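Local coordinates for putative uncharacterized protein (Leishmania major, PDB 3M3I), which is of unknown function but belongs to the cupin superfamily (DUF985), whose members share a small beta-barrel fold, at residues P200-E203 with A204-K207. Residues are numbered along the deposited sequence; the frame is centred on the assembly and turned at random.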
# COMPACT_ATOMS: atom_id res chain seq x y z
N PRO A 200 23.33 -5.92 22.13
CA PRO A 200 24.52 -5.09 21.94
C PRO A 200 25.28 -5.34 20.62
O PRO A 200 26.06 -4.48 20.19
CB PRO A 200 25.38 -5.46 23.14
CG PRO A 200 25.03 -6.86 23.43
CD PRO A 200 23.56 -6.97 23.14
N GLN A 201 25.06 -6.49 19.98
CA GLN A 201 25.59 -6.73 18.64
C GLN A 201 25.14 -5.67 17.60
O GLN A 201 25.80 -5.50 16.58
CB GLN A 201 25.23 -8.14 18.13
CG GLN A 201 23.74 -8.41 17.87
CD GLN A 201 22.99 -8.86 19.12
OE1 GLN A 201 23.47 -8.64 20.23
NE2 GLN A 201 21.83 -9.48 18.94
N HIS A 202 24.04 -4.96 17.87
CA HIS A 202 23.52 -3.95 16.95
C HIS A 202 23.79 -2.52 17.41
O HIS A 202 23.04 -1.61 17.06
CB HIS A 202 22.01 -4.14 16.74
CG HIS A 202 21.64 -5.49 16.22
ND1 HIS A 202 22.15 -6.01 15.05
CD2 HIS A 202 20.79 -6.42 16.71
CE1 HIS A 202 21.64 -7.21 14.85
NE2 HIS A 202 20.81 -7.48 15.84
N GLU A 203 24.87 -2.30 18.17
CA GLU A 203 25.12 -0.99 18.79
C GLU A 203 24.97 0.18 17.83
O GLU A 203 24.35 1.18 18.16
CB GLU A 203 26.48 -0.94 19.49
CG GLU A 203 26.78 0.44 20.17
CD GLU A 203 27.94 0.41 21.18
OE1 GLU A 203 28.56 -0.65 21.39
OE2 GLU A 203 28.25 1.47 21.80
N ALA A 204 25.55 0.06 16.63
CA ALA A 204 25.54 1.15 15.65
C ALA A 204 24.13 1.57 15.23
O ALA A 204 23.80 2.76 15.26
CB ALA A 204 26.36 0.76 14.44
N VAL A 205 23.29 0.61 14.84
CA VAL A 205 21.89 0.92 14.51
C VAL A 205 21.15 1.42 15.76
O VAL A 205 20.34 2.34 15.67
CB VAL A 205 21.14 -0.29 13.86
CG1 VAL A 205 21.29 -1.54 14.69
CG2 VAL A 205 19.64 0.02 13.68
N ILE A 206 21.47 0.85 16.92
CA ILE A 206 20.80 1.25 18.15
C ILE A 206 21.08 2.73 18.46
O ILE A 206 20.15 3.51 18.62
CB ILE A 206 21.17 0.36 19.34
CG1 ILE A 206 20.56 -1.03 19.18
CG2 ILE A 206 20.68 0.98 20.66
CD1 ILE A 206 21.16 -2.07 20.12
N LYS A 207 22.36 3.10 18.52
CA LYS A 207 22.74 4.49 18.78
C LYS A 207 22.35 5.48 17.67
O LYS A 207 22.19 6.65 17.93
CB LYS A 207 24.25 4.60 19.08
CG LYS A 207 24.59 4.17 20.52
CD LYS A 207 26.07 4.22 20.81
CE LYS A 207 26.34 3.94 22.29
NZ LYS A 207 27.72 4.34 22.72
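H202 and V205 meet at the start of helix 203-209, where H202 holds the N-cap position; with I206 they form the tight, buried part of the contact. V205 CG1 lies 3.4 Å from H202 CB and approaches the imidazole obliquely. I206 closes the same inner side: its CG1 comes to 3.3 Å from H202 O, and CD1 ends 4.1 Å from H202 CB. Two i to i+4 backbone bonds set the first turn, I206 N to H202 O at 2.9 Å and K207 N to E203 O at 2.8 Å, the latter almost straight at 179°. The solvent side is looser and more exposed. There E203 and K207, one turn apart, run side by side, and NZ of K207 reaches OE2 of E203 at 3.1 Å, a salt bridge whose hydrogen bond is weak. With E203 CG anti to the N (chi1 -180°) and the chain extended beyond it, the carboxylate runs alongside K207. H202 NE2 is hydrogen-bonded to Y128 O, which satisfies the buried ring nitrogen. H202 and V205 pack on Y131 of strand 130-136, while E203 packs on M196, K207 on Q192 and I206 on both, in helix 192-198.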